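Local coordinates for predicted ATPase involved in replication control, Cdc46/Mcm family (Methanopyrus kandleri AV19, PDB 3F8T), which probably acts in DNA replication as an MCM-family ATPase, a group generally assigned ATP binding, single-stranded DNA binding and helicase activity, at residues G52-L57 and R95-G100; V161-I166 and L175-K180; L225-F230 and A459-R464; E417-R422 and E474-A479. The protein carries 2 engineered substitutions. All coordinates share one frame; numbering follows the deposited sequence.

Interaction 1 of 4, residues G52-L57 and R95-G100; sequences GKPVVL and RVRFRG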
loop_
_atom_site.group_PDB
_atom_site.type_symbol
_atom_site.label_atom_id
_atom_site.label_comp_id
_atom_site.label_asym_id
_atom_site.label_seq_id
_atom_site.Cartn_x
_atom_site.Cartn_y
_atom_site.Cartn_z
ATOM N N GLY A 52 3.666 10.329 -33.648
ATOM C CA GLY A 52 3.963 10.940 -32.358
ATOM C C GLY A 52 4.579 10.014 -31.321
ATOM O O GLY A 52 4.966 10.477 -30.250
ATOM N N LYS A 53 4.664 8.717 -31.636
ATOM C CA LYS A 53 5.233 7.705 -30.738
ATOM C C LYS A 53 6.739 7.935 -30.576
ATOM O O LYS A 53 7.414 8.317 -31.530
ATOM C CB LYS A 53 4.984 6.286 -31.275
ATOM C CG LYS A 53 3.527 5.802 -31.230
ATOM C CD LYS A 53 3.225 4.947 -29.993
ATOM C CE LYS A 53 1.713 4.696 -29.838
ATOM N NZ LYS A 53 0.976 5.955 -29.458
ATOM N N PRO A 54 7.268 7.728 -29.359
ATOM C CA PRO A 54 8.696 7.965 -29.166
ATOM C C PRO A 54 9.537 6.920 -29.885
ATOM O O PRO A 54 9.069 5.808 -30.140
ATOM C CB PRO A 54 8.876 7.825 -27.651
ATOM C CG PRO A 54 7.487 7.919 -27.076
ATOM C CD PRO A 54 6.616 7.306 -28.107
ATOM N N VAL A 55 10.767 7.286 -30.224
ATOM C CA VAL A 55 11.704 6.314 -30.749
ATOM C C VAL A 55 12.161 5.479 -29.555
ATOM O O VAL A 55 12.382 6.008 -28.469
ATOM C CB VAL A 55 12.865 6.996 -31.494
ATOM C CG1 VAL A 55 13.749 5.973 -32.151
ATOM C CG2 VAL A 55 12.299 7.930 -32.561
ATOM N N VAL A 56 12.260 4.169 -29.750
ATOM C CA VAL A 56 12.495 3.247 -28.643
ATOM C C VAL A 56 13.784 2.469 -28.858
ATOM O O VAL A 56 14.010 1.911 -29.932
ATOM C CB VAL A 56 11.294 2.256 -28.470
ATOM C CG1 VAL A 56 11.685 1.051 -27.637
ATOM C CG2 VAL A 56 10.100 2.959 -27.827
ATOM N N LEU A 57 14.638 2.452 -27.839
ATOM C CA LEU A 57 15.807 1.582 -27.849
ATOM C C LEU A 57 15.636 0.505 -26.796
ATOM O O LEU A 57 15.610 0.799 -25.615
ATOM C CB LEU A 57 17.113 2.360 -27.605
ATOM C CG LEU A 57 18.407 1.537 -27.397
ATOM C CD1 LEU A 57 18.728 0.605 -28.582
ATOM C CD2 LEU A 57 19.582 2.459 -27.132
ATOM N N ARG A 95 11.123 12.446 -29.003
ATOM C CA ARG A 95 11.060 11.716 -27.748
ATOM C C ARG A 95 11.729 10.362 -27.893
ATOM O O ARG A 95 11.552 9.666 -28.896
ATOM C CB ARG A 95 9.616 11.571 -27.262
ATOM C CG ARG A 95 8.847 12.891 -27.233
ATOM C CD ARG A 95 7.957 13.038 -25.987
ATOM N NE ARG A 95 6.952 11.985 -25.790
ATOM C CZ ARG A 95 6.176 11.444 -26.732
ATOM N NH1 ARG A 95 6.246 11.843 -27.995
ATOM N NH2 ARG A 95 5.310 10.497 -26.397
ATOM N N VAL A 96 12.519 10.017 -26.882
ATOM C CA VAL A 96 13.272 8.774 -26.864
ATOM C C VAL A 96 12.943 8.005 -25.592
ATOM O O VAL A 96 12.859 8.579 -24.503
ATOM C CB VAL A 96 14.808 9.036 -26.981
ATOM C CG1 VAL A 96 15.608 7.773 -26.683
ATOM C CG2 VAL A 96 15.151 9.564 -28.377
ATOM N N ARG A 97 12.733 6.703 -25.744
ATOM C CA ARG A 97 12.466 5.838 -24.611
ATOM C C ARG A 97 13.470 4.698 -24.631
ATOM O O ARG A 97 13.924 4.273 -25.701
ATOM C CB ARG A 97 11.039 5.286 -24.674
ATOM C CG ARG A 97 9.922 6.352 -24.605
ATOM C CD ARG A 97 9.825 7.032 -23.228
ATOM N NE ARG A 97 8.713 7.982 -23.161
ATOM C CZ ARG A 97 8.841 9.309 -23.187
ATOM N NH1 ARG A 97 10.038 9.873 -23.269
ATOM N NH2 ARG A 97 7.759 10.078 -23.119
ATOM N N PHE A 98 13.817 4.213 -23.451
ATOM C CA PHE A 98 14.669 3.049 -23.344
ATOM C C PHE A 98 13.879 1.927 -22.681
ATOM O O PHE A 98 13.118 2.160 -21.733
ATOM C CB PHE A 98 15.933 3.360 -22.535
ATOM C CG PHE A 98 16.777 4.475 -23.104
ATOM C CD1 PHE A 98 16.508 5.808 -22.781
ATOM C CD2 PHE A 98 17.865 4.191 -23.932
ATOM C CE1 PHE A 98 17.302 6.851 -23.292
ATOM C CE2 PHE A 98 18.668 5.225 -24.447
ATOM C CZ PHE A 98 18.379 6.553 -24.129
ATOM N N ARG A 99 14.069 0.714 -23.187
ATOM C CA ARG A 99 13.488 -0.478 -22.585
ATOM C C ARG A 99 14.619 -1.443 -22.271
ATOM O O ARG A 99 15.717 -1.342 -22.844
ATOM C CB ARG A 99 12.481 -1.135 -23.544
ATOM C CG ARG A 99 11.430 -0.182 -24.134
ATOM C CD ARG A 99 10.416 0.287 -23.080
ATOM N NE ARG A 99 9.810 1.589 -23.390
ATOM C CZ ARG A 99 8.720 1.774 -24.142
ATOM N NH1 ARG A 99 8.091 0.742 -24.692
ATOM N NH2 ARG A 99 8.259 3.007 -24.354
ATOM N N GLY A 100 14.351 -2.368 -21.354
ATOM C CA GLY A 100 15.269 -3.464 -21.085
ATOM C C GLY A 100 16.540 -3.060 -20.379
ATOM O O GLY A 100 17.625 -3.515 -20.744
#

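Interaction 2 of 4, residues V161-I166 and L175-K180; sequences VEILGI and LEVHKK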
loop_
_atom_site.group_PDB
_atom_site.type_symbol
_atom_site.label_atom_id
_atom_site.label_comp_id
_atom_site.label_asym_id
_atom_site.label_seq_id
_atom_site.Cartn_x
_atom_site.Cartn_y
_atom_site.Cartn_z
ATOM N N VAL A 161 4.861 3.807 -7.629
ATOM C CA VAL A 161 5.258 3.967 -9.022
ATOM C C VAL A 161 6.642 3.385 -9.308
ATOM O O VAL A 161 7.487 3.300 -8.414
ATOM C CB VAL A 161 5.220 5.475 -9.434
ATOM C CG1 VAL A 161 3.810 6.030 -9.285
ATOM C CG2 VAL A 161 6.207 6.304 -8.593
ATOM N N GLU A 162 6.851 2.940 -10.546
ATOM C CA GLU A 162 8.199 2.778 -11.064
ATOM C C GLU A 162 8.445 3.881 -12.086
ATOM O O GLU A 162 7.623 4.113 -12.995
ATOM C CB GLU A 162 8.448 1.391 -11.674
ATOM C CG GLU A 162 9.933 1.164 -12.036
ATOM C CD GLU A 162 10.293 -0.287 -12.364
ATOM O OE1 GLU A 162 9.396 -1.059 -12.768
ATOM O OE2 GLU A 162 11.496 -0.649 -12.239
ATOM N N ILE A 163 9.561 4.584 -11.915
ATOM C CA ILE A 163 9.889 5.714 -12.783
ATOM C C ILE A 163 11.218 5.448 -13.441
ATOM O O ILE A 163 12.233 5.220 -12.771
ATOM C CB ILE A 163 9.979 7.070 -12.031
ATOM C CG1 ILE A 163 8.693 7.360 -11.263
ATOM C CG2 ILE A 163 10.264 8.247 -13.021
ATOM C CD1 ILE A 163 8.695 8.699 -10.522
ATOM N N LEU A 164 11.205 5.481 -14.762
ATOM C CA LEU A 164 12.419 5.380 -15.536
ATOM C C LEU A 164 12.872 6.788 -15.881
ATOM O O LEU A 164 12.045 7.650 -16.183
ATOM C CB LEU A 164 12.129 4.596 -16.795
ATOM C CG LEU A 164 13.221 3.632 -17.200
ATOM C CD1 LEU A 164 12.604 2.254 -17.411
ATOM C CD2 LEU A 164 13.861 4.151 -18.463
ATOM N N GLY A 165 14.179 7.024 -15.840
ATOM C CA GLY A 165 14.696 8.347 -16.103
ATOM C C GLY A 165 16.200 8.423 -16.143
ATOM O O GLY A 165 16.887 7.436 -15.961
ATOM N N ILE A 166 16.703 9.628 -16.365
ATOM C CA ILE A 166 18.134 9.867 -16.334
ATOM C C ILE A 166 18.455 10.806 -15.143
ATOM O O ILE A 166 17.803 11.831 -14.959
ATOM C CB ILE A 166 18.638 10.429 -17.687
ATOM C CG1 ILE A 166 18.493 9.357 -18.794
ATOM C CG2 ILE A 166 20.111 10.819 -17.573
ATOM C CD1 ILE A 166 18.615 9.921 -20.221
ATOM N N LEU A 175 11.495 9.804 -17.727
ATOM C CA LEU A 175 11.191 9.450 -19.119
ATOM C C LEU A 175 9.851 8.723 -19.224
ATOM O O LEU A 175 9.115 8.894 -20.190
ATOM C CB LEU A 175 12.292 8.551 -19.687
ATOM C CG LEU A 175 13.650 9.215 -19.919
ATOM C CD1 LEU A 175 14.708 8.139 -20.123
ATOM C CD2 LEU A 175 13.613 10.188 -21.111
ATOM N N GLU A 176 9.557 7.888 -18.230
ATOM C CA GLU A 176 8.244 7.242 -18.130
ATOM C C GLU A 176 7.899 6.899 -16.683
ATOM O O GLU A 176 8.785 6.744 -15.841
ATOM C CB GLU A 176 8.098 5.999 -19.030
ATOM C CG GLU A 176 9.335 5.157 -19.265
ATOM C CD GLU A 176 9.098 4.041 -20.300
ATOM O OE1 GLU A 176 8.187 3.205 -20.088
ATOM O OE2 GLU A 176 9.825 3.990 -21.322
ATOM N N VAL A 177 6.597 6.783 -16.427
ATOM C CA VAL A 177 6.057 6.516 -15.096
ATOM C C VAL A 177 5.097 5.339 -15.245
ATOM O O VAL A 177 4.221 5.373 -16.113
ATOM C CB VAL A 177 5.321 7.758 -14.522
ATOM C CG1 VAL A 177 4.535 7.398 -13.251
ATOM C CG2 VAL A 177 6.309 8.876 -14.226
ATOM N N HIS A 178 5.316 4.290 -14.450
ATOM C CA HIS A 178 4.443 3.122 -14.430
ATOM C C HIS A 178 3.791 2.998 -13.062
ATOM O O HIS A 178 4.485 2.852 -12.062
ATOM C CB HIS A 178 5.228 1.855 -14.753
ATOM C CG HIS A 178 5.860 1.863 -16.113
ATOM N ND1 HIS A 178 5.129 1.736 -17.274
ATOM C CD2 HIS A 178 7.153 1.981 -16.494
ATOM C CE1 HIS A 178 5.945 1.780 -18.314
ATOM N NE2 HIS A 178 7.179 1.927 -17.867
ATOM N N LYS A 179 2.462 3.085 -13.035
ATOM C CA LYS A 179 1.682 2.889 -11.813
ATOM C C LYS A 179 1.829 1.435 -11.377
ATOM O O LYS A 179 1.860 0.521 -12.213
ATOM C CB LYS A 179 0.205 3.243 -12.058
ATOM C CG LYS A 179 -0.589 3.535 -10.786
ATOM C CD LYS A 179 -2.115 3.338 -10.950
ATOM C CE LYS A 179 -2.761 4.413 -11.815
ATOM N NZ LYS A 179 -4.260 4.427 -11.650
ATOM N N LYS A 180 1.960 1.219 -10.072
ATOM C CA LYS A 180 2.095 -0.118 -9.503
ATOM C C LYS A 180 0.981 -0.347 -8.482
ATOM O O LYS A 180 0.329 0.617 -8.053
ATOM C CB LYS A 180 3.457 -0.281 -8.805
ATOM C CG LYS A 180 4.688 -0.209 -9.731
ATOM C CD LYS A 180 4.715 -1.378 -10.710
ATOM C CE LYS A 180 5.886 -1.299 -11.659
ATOM N NZ LYS A 180 5.830 -2.429 -12.636
HETATM O O HOH W 1 7.913 -0.457 -14.590
#

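Interaction 3 of 4, residues L225-F230 and A459-R464; sequences LALQLF and AKAHAR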
loop_
_atom_site.group_PDB
_atom_site.type_symbol
_atom_site.label_atom_id
_atom_site.label_comp_id
_atom_site.label_asym_id
_atom_site.label_seq_id
_atom_site.Cartn_x
_atom_site.Cartn_y
_atom_site.Cartn_z
ATOM N N LEU A 225 -5.824 -9.210 14.865
ATOM C CA LEU A 225 -4.767 -8.505 14.145
ATOM C C LEU A 225 -4.224 -9.296 12.955
ATOM O O LEU A 225 -3.891 -8.705 11.930
ATOM C CB LEU A 225 -3.631 -8.125 15.096
ATOM C CG LEU A 225 -4.026 -7.300 16.332
ATOM C CD1 LEU A 225 -2.780 -6.764 17.012
ATOM C CD2 LEU A 225 -4.897 -6.151 15.958
ATOM N N ALA A 226 -4.105 -10.618 13.102
ATOM C CA ALA A 226 -3.738 -11.475 11.961
ATOM C C ALA A 226 -4.727 -11.300 10.795
ATOM O O ALA A 226 -4.333 -11.031 9.658
ATOM C CB ALA A 226 -3.674 -12.928 12.384
ATOM N N LEU A 227 -6.019 -11.415 11.084
ATOM C CA LEU A 227 -7.018 -11.291 10.026
ATOM C C LEU A 227 -7.073 -9.852 9.483
ATOM O O LEU A 227 -7.295 -9.629 8.300
ATOM C CB LEU A 227 -8.386 -11.793 10.521
ATOM C CG LEU A 227 -8.437 -13.309 10.823
ATOM C CD1 LEU A 227 -9.692 -13.644 11.585
ATOM C CD2 LEU A 227 -8.355 -14.155 9.538
ATOM N N GLN A 228 -6.856 -8.861 10.339
ATOM C CA GLN A 228 -6.720 -7.489 9.817
ATOM C C GLN A 228 -5.628 -7.354 8.726
ATOM O O GLN A 228 -5.867 -6.751 7.675
ATOM C CB GLN A 228 -6.495 -6.475 10.944
ATOM C CG GLN A 228 -6.303 -5.048 10.408
ATOM C CD GLN A 228 -6.055 -4.059 11.508
ATOM O OE1 GLN A 228 -5.222 -4.296 12.387
ATOM N NE2 GLN A 228 -6.785 -2.934 11.483
ATOM N N LEU A 229 -4.458 -7.941 8.961
ATOM C CA LEU A 229 -3.388 -7.936 7.944
ATOM C C LEU A 229 -3.874 -8.509 6.619
ATOM O O LEU A 229 -3.627 -7.939 5.561
ATOM C CB LEU A 229 -2.156 -8.717 8.420
ATOM C CG LEU A 229 -1.309 -7.973 9.473
ATOM C CD1 LEU A 229 -0.346 -8.971 10.141
ATOM C CD2 LEU A 229 -0.548 -6.806 8.871
ATOM N N PHE A 230 -4.626 -9.597 6.703
ATOM C CA PHE A 230 -5.172 -10.272 5.522
ATOM C C PHE A 230 -6.402 -9.579 4.914
ATOM O O PHE A 230 -7.007 -10.087 3.954
ATOM C CB PHE A 230 -5.431 -11.741 5.847
ATOM C CG PHE A 230 -4.171 -12.579 5.813
ATOM C CD1 PHE A 230 -3.356 -12.690 6.941
ATOM C CD2 PHE A 230 -3.783 -13.219 4.636
ATOM C CE1 PHE A 230 -2.182 -13.438 6.897
ATOM C CE2 PHE A 230 -2.615 -13.979 4.588
ATOM C CZ PHE A 230 -1.818 -14.091 5.723
ATOM N N ALA A 459 -14.271 -13.187 7.661
ATOM C CA ALA A 459 -14.316 -14.484 6.959
ATOM C C ALA A 459 -13.571 -14.464 5.618
ATOM O O ALA A 459 -12.886 -15.433 5.274
ATOM C CB ALA A 459 -15.754 -14.946 6.771
ATOM N N LYS A 460 -13.719 -13.374 4.864
ATOM C CA LYS A 460 -12.957 -13.170 3.631
ATOM C C LYS A 460 -11.448 -13.144 3.941
ATOM O O LYS A 460 -10.648 -13.763 3.234
ATOM C CB LYS A 460 -13.397 -11.877 2.938
ATOM C CG LYS A 460 -14.832 -11.932 2.314
ATOM C CD LYS A 460 -15.186 -10.582 1.659
ATOM C CE LYS A 460 -16.468 -10.650 0.814
ATOM N NZ LYS A 460 -16.928 -9.250 0.470
ATOM N N ALA A 461 -11.062 -12.420 4.995
ATOM C CA ALA A 461 -9.658 -12.383 5.409
ATOM C C ALA A 461 -9.111 -13.769 5.724
ATOM O O ALA A 461 -7.991 -14.119 5.303
ATOM C CB ALA A 461 -9.462 -11.434 6.599
ATOM N N HIS A 462 -9.903 -14.587 6.425
ATOM C CA HIS A 462 -9.453 -15.930 6.737
ATOM C C HIS A 462 -9.347 -16.789 5.459
ATOM O O HIS A 462 -8.441 -17.616 5.334
ATOM C CB HIS A 462 -10.319 -16.610 7.795
ATOM C CG HIS A 462 -9.782 -17.944 8.212
ATOM N ND1 HIS A 462 -8.620 -18.080 8.943
ATOM C CD2 HIS A 462 -10.209 -19.200 7.948
ATOM C CE1 HIS A 462 -8.370 -19.364 9.139
ATOM N NE2 HIS A 462 -9.317 -20.065 8.543
ATOM N N ALA A 463 -10.258 -16.587 4.506
ATOM C CA ALA A 463 -10.162 -17.314 3.231
ATOM C C ALA A 463 -8.876 -16.915 2.485
ATOM O O ALA A 463 -8.184 -17.773 1.924
ATOM C CB ALA A 463 -11.415 -17.089 2.370
ATOM N N ARG A 464 -8.525 -15.628 2.496
ATOM C CA ARG A 464 -7.226 -15.209 1.923
ATOM C C ARG A 464 -6.049 -15.917 2.603
ATOM O O ARG A 464 -5.071 -16.317 1.948
ATOM C CB ARG A 464 -7.047 -13.680 1.996
ATOM C CG ARG A 464 -8.060 -12.939 1.129
ATOM C CD ARG A 464 -7.745 -11.454 0.911
ATOM N NE ARG A 464 -8.372 -10.715 1.981
ATOM C CZ ARG A 464 -9.533 -10.094 1.909
ATOM N NH1 ARG A 464 -10.227 -10.027 0.779
ATOM N NH2 ARG A 464 -9.974 -9.496 2.985
#

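Interaction 4 of 4, residues E417-R422 and E474-A479; sequences EEARKR and EDVDIA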
loop_
_atom_site.group_PDB
_atom_site.type_symbol
_atom_site.label_atom_id
_atom_site.label_comp_id
_atom_site.label_asym_id
_atom_site.label_seq_id
_atom_site.Cartn_x
_atom_site.Cartn_y
_atom_site.Cartn_z
ATOM N N GLU A 417 -22.510 -20.643 -1.201
ATOM C CA GLU A 417 -23.903 -20.708 -0.799
ATOM C C GLU A 417 -24.023 -21.100 0.674
ATOM O O GLU A 417 -24.708 -20.419 1.435
ATOM C CB GLU A 417 -24.665 -21.688 -1.705
ATOM C CG GLU A 417 -26.082 -21.277 -1.957
ATOM C CD GLU A 417 -26.868 -21.192 -0.682
ATOM O OE1 GLU A 417 -26.820 -22.176 0.093
ATOM O OE2 GLU A 417 -27.510 -20.148 -0.440
ATOM N N GLU A 418 -23.351 -22.174 1.073
ATOM C CA GLU A 418 -23.405 -22.636 2.460
ATOM C C GLU A 418 -22.776 -21.667 3.474
ATOM O O GLU A 418 -23.213 -21.612 4.629
ATOM C CB GLU A 418 -22.826 -24.046 2.611
ATOM C CG GLU A 418 -23.690 -25.141 1.935
ATOM C CD GLU A 418 -25.184 -25.057 2.303
ATOM O OE1 GLU A 418 -25.556 -25.426 3.446
ATOM O OE2 GLU A 418 -25.991 -24.626 1.442
ATOM N N ALA A 419 -21.762 -20.912 3.039
ATOM C CA ALA A 419 -21.157 -19.871 3.877
ATOM C C ALA A 419 -22.133 -18.715 4.082
ATOM O O ALA A 419 -22.215 -18.146 5.174
ATOM C CB ALA A 419 -19.868 -19.352 3.248
ATOM N N ARG A 420 -22.835 -18.345 3.012
ATOM C CA ARG A 420 -23.846 -17.290 3.094
ATOM C C ARG A 420 -24.945 -17.691 4.066
ATOM O O ARG A 420 -25.378 -16.879 4.893
ATOM C CB ARG A 420 -24.433 -16.969 1.721
ATOM C CG ARG A 420 -25.502 -15.897 1.786
ATOM C CD ARG A 420 -25.973 -15.475 0.421
ATOM N NE ARG A 420 -26.773 -16.488 -0.266
ATOM C CZ ARG A 420 -27.945 -16.965 0.155
ATOM N NH1 ARG A 420 -28.476 -16.568 1.305
ATOM N NH2 ARG A 420 -28.582 -17.870 -0.575
ATOM N N LYS A 421 -25.372 -18.950 3.993
ATOM C CA LYS A 421 -26.387 -19.454 4.925
ATOM C C LYS A 421 -25.879 -19.461 6.368
ATOM O O LYS A 421 -26.609 -19.068 7.290
ATOM C CB LYS A 421 -26.897 -20.833 4.498
ATOM C CG LYS A 421 -27.799 -20.748 3.282
ATOM C CD LYS A 421 -28.193 -22.123 2.759
ATOM C CE LYS A 421 -29.325 -21.998 1.746
ATOM N NZ LYS A 421 -29.246 -23.034 0.668
ATOM N N ARG A 422 -24.626 -19.872 6.547
ATOM C CA ARG A 422 -23.989 -19.894 7.859
ATOM C C ARG A 422 -23.938 -18.481 8.460
ATOM O O ARG A 422 -24.174 -18.287 9.660
ATOM C CB ARG A 422 -22.581 -20.503 7.755
ATOM C CG ARG A 422 -21.830 -20.590 9.077
ATOM C CD ARG A 422 -22.260 -21.789 9.925
ATOM N NE ARG A 422 -21.304 -22.877 9.746
ATOM C CZ ARG A 422 -21.015 -23.802 10.657
ATOM N NH1 ARG A 422 -21.611 -23.792 11.845
ATOM N NH2 ARG A 422 -20.115 -24.736 10.375
ATOM N N GLU A 474 -16.541 -22.664 7.619
ATOM C CA GLU A 474 -15.451 -22.664 8.582
ATOM C C GLU A 474 -14.836 -21.261 8.788
ATOM O O GLU A 474 -14.464 -20.907 9.922
ATOM C CB GLU A 474 -14.391 -23.663 8.138
ATOM C CG GLU A 474 -14.803 -25.144 8.320
ATOM C CD GLU A 474 -15.999 -25.583 7.465
ATOM O OE1 GLU A 474 -16.149 -25.103 6.307
ATOM O OE2 GLU A 474 -16.792 -26.423 7.973
ATOM N N ASP A 475 -14.739 -20.479 7.707
ATOM C CA ASP A 475 -14.243 -19.090 7.771
ATOM C C ASP A 475 -15.241 -18.191 8.501
ATOM O O ASP A 475 -14.845 -17.266 9.211
ATOM C CB ASP A 475 -13.982 -18.500 6.374
ATOM C CG ASP A 475 -13.024 -19.344 5.527
ATOM O OD1 ASP A 475 -11.992 -19.815 6.055
ATOM O OD2 ASP A 475 -13.299 -19.535 4.321
ATOM N N VAL A 476 -16.531 -18.440 8.272
ATOM C CA VAL A 476 -17.595 -17.680 8.914
ATOM C C VAL A 476 -17.570 -17.933 10.414
ATOM O O VAL A 476 -17.693 -17.000 11.201
ATOM C CB VAL A 476 -18.987 -17.987 8.316
ATOM C CG1 VAL A 476 -20.075 -17.286 9.145
ATOM C CG2 VAL A 476 -19.051 -17.491 6.856
ATOM N N ASP A 477 -17.363 -19.191 10.791
ATOM C CA ASP A 477 -17.342 -19.602 12.186
ATOM C C ASP A 477 -16.222 -18.920 12.965
ATOM O O ASP A 477 -16.416 -18.481 14.109
ATOM C CB ASP A 477 -17.208 -21.128 12.286
ATOM C CG ASP A 477 -18.509 -21.852 11.968
ATOM O OD1 ASP A 477 -19.548 -21.186 11.767
ATOM O OD2 ASP A 477 -18.488 -23.094 11.933
ATOM N N ILE A 478 -15.048 -18.853 12.354
ATOM C CA ILE A 478 -13.899 -18.207 12.983
ATOM C C ILE A 478 -14.148 -16.707 13.166
ATOM O O ILE A 478 -13.905 -16.150 14.240
ATOM C CB ILE A 478 -12.628 -18.433 12.147
ATOM C CG1 ILE A 478 -12.140 -19.868 12.304
ATOM C CG2 ILE A 478 -11.521 -17.415 12.526
ATOM C CD1 ILE A 478 -11.109 -20.261 11.232
ATOM N N ALA A 479 -14.619 -16.066 12.098
ATOM C CA ALA A 479 -15.013 -14.650 12.109
ATOM C C ALA A 479 -16.069 -14.333 13.197
ATOM O O ALA A 479 -15.918 -13.384 13.981
ATOM C CB ALA A 479 -15.530 -14.270 10.737
#

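Interaction 1 of 4, residues G52-L57 and R95-G100
Leu57, Arg95 and Pro54 bury the most surface where strand 55-57 runs beside strand 96-99. The two make a small parallel sheet in the N-terminal domain, and the chain between them is mostly helix, as in a beta-alpha-beta crossover. Arg97 sits between Val55 and Leu57 in the backbone pairing. Its N donates to Val55 O (2.8 Å) and its O accepts from Leu57 N (2.9 Å). Val55 N bonds to Arg95 O, and Arg99 N to Leu57 O.

Leu57 shares one face of the sheet with Val55, Val96 and Phe98. A chi1 of 172° turns its CG away from the backbone N and carries CD2 toward the Phe98 ring. Leu57 CD2 meets that ring obliquely, 4.0 Å from Phe98 CE2. Helices 74-88 and 40-47 pack on this face, with Leu81 on Val96 and both Val85 and Phe42 on Val55. Val56 and Arg97 point to the other face. There Val56 CG2 lies over one face of the Arg99 guanidinium, 3.9 Å from Arg99 NH2.

Pro54 fits between two arginines. Its CB is 3.5 Å from Arg97 CG. Its CG lies over a face of the Arg97 guanidinium and also over one of Arg95, where it comes within 3.4 Å of Arg95 NH2. The Arg95 chain bends at chi2 and again at chi3 (-58°), folding back toward the first segment. Arg95 NH1 donates to Gly52 O, which lies in the guanidinium plane, at 2.9 Å and 164°.

Interaction 2 of 4, residues V161-I166 and L175-K180
Val161 meets Val177 through their CG1 methyls, 4.3 Å apart, and its CA-H points at His178 O. Next comes Glu162, in a hydrogen-bonded antiparallel pair with His178. Glu162 N donates to His178 O (2.8 Å), and His178 N returns the bond to Glu162 O (2.7 Å). The Glu162 side chain runs out extended from a trans chi1 (-172°). It passes Lys180 at a slant, with Glu162 CB and OE1 both near Lys180 CE. Glu162 OE1 and Lys180 NZ form only a long salt bridge at 3.8 Å. The firmer polar partner is Ser120 OG, bonded to Glu162 OE2.

Ile163 turns to the face that holds Val161 and Val177. It lies side by side with Val177, the two side chains pointing the same way, with Ile163 CG1 4.1 Å from Val177 CG2. Leu172 and Ala174 also touch Ile163.

Leu164 faces two residues at once. Its O accepts from Leu175 N at 2.7 Å and from Glu176 N at 3.2 Å, while its own N donates to Glu176 O. Leu164 CB rests on Glu176 CG. Glu176 OE2 goes on to a salt bridge with Arg99. Past Gly165, Ile166 CG1 reaches Leu175 CD1 at 4.2 Å. The doubled pairing at Leu164 is a classic beta bulge, here in the antiparallel strands of an OB fold, with strand 118-130 hydrogen-bonded to strand 160-168 as well.

Interaction 3 of 4, residues L225-F230 and A459-R464
Leu227 and Ala461 lie with their CB atoms 4.1 Å apart, where the end of helix 219-229 meets the side of helix 449-465. The Ala461 methyl points at the helix end and comes within 3.3 Å of Leu227 O. Leu227 CG stands opposite its own carbonyl carbon (chi1 -66°), and CD2 reaches His462, 3.5 Å from His462 CA. The same methyl sits at the edge of the imidazole, near the ring plane, 4.0 Å from His462 ND1.

Phe230 lies just beyond the helix. Its CB is 3.5 Å from Ala461 O. The ring stands oblique to that carbonyl and meets Phe208 edge-to-face. All five contact residues are buried. The contact joins the P-loop domain to the AAA-lid domain, the two parts of an AAA+ ATPase module.

Arg464 supplies the polar link. A turn at its chi3 (-89°) brings the guanidinium edge to the carbonyl of Phe230. Arg464 NE donates to Phe230 O at a modelled 2.5 Å, so short that the exact length is doubtful. Arg464 NH2 adds a weak, bent bond to Phe230 O at 3.2 Å. Glu238 pairs with Arg464 NH1 through OE1 and with Lys460 NZ through OE2. A leucine at Arg464 would probably leave the buried Phe230 O without these donors and Glu238 without one of its positive partners.

Interaction 4 of 4, residues E417-R422 and E474-A479
Val476 packs against Ala419, and these two residues are the buried, close part of the contact. Their CA atoms are 6.5 Å apart. Val476 CG2 is 3.6 Å from Ala419 O and also touches the Ala419 methyl. The other branch, Val476 CG1, rests on Arg422 CG at 3.7 Å, at the margin of the buried part. Both methyls of Val476 thus touch the first helix.

The segments belong to helices 417-439 and 473-489 of the AAA-lid domain. They run nearly the same way, 26° apart, with their axes 9.1 Å from each other. Helix 449-465 backs the second one, with Leu458 on Ala479.

The outer side, partly open to solvent, rests on charge. The Arg422 chain turns at chi2 (80°) and again at chi3, which brings the guanidinium against Asp477. The Asp477 carboxylate stands nearly upright on one face of the guanidinium, its plane turned 80° from it, with OD1 above the rim. Arg422 NH2 and Asp477 OD2 form a salt bridge at 2.8 Å, but no N-H points at the oxygen. An alanine in place of Arg422 would probably leave Asp477 without this charge partner and uncover one side of Val476. Exposed Glu474 is the loose end of the contact: its OE2 lies 4.4 Å from Arg422 NH2, an opposite charge too distant for a salt bridge.

Overall arrangement
From the N terminus, interaction 1 closes a mainly helical excursion within the N-terminal domain. Interaction 2 follows in series and closes a short strand loop in the OB fold. The two touch: Arg99 of the first reaches Glu176 of the second, which ties the N-terminal domain to the OB fold. Interaction 3 opens next, at 225-230, and spans more than 200 residues before it closes at 459-464, joining the P-loop domain to the lid. Interaction 4 opens at 417-422, inside that span, and closes at 474-479, so the two cross. They meet where His462 packs on Asp475. Interactions 2 and 3 do not touch; their nearest atoms are about 17 Å apart.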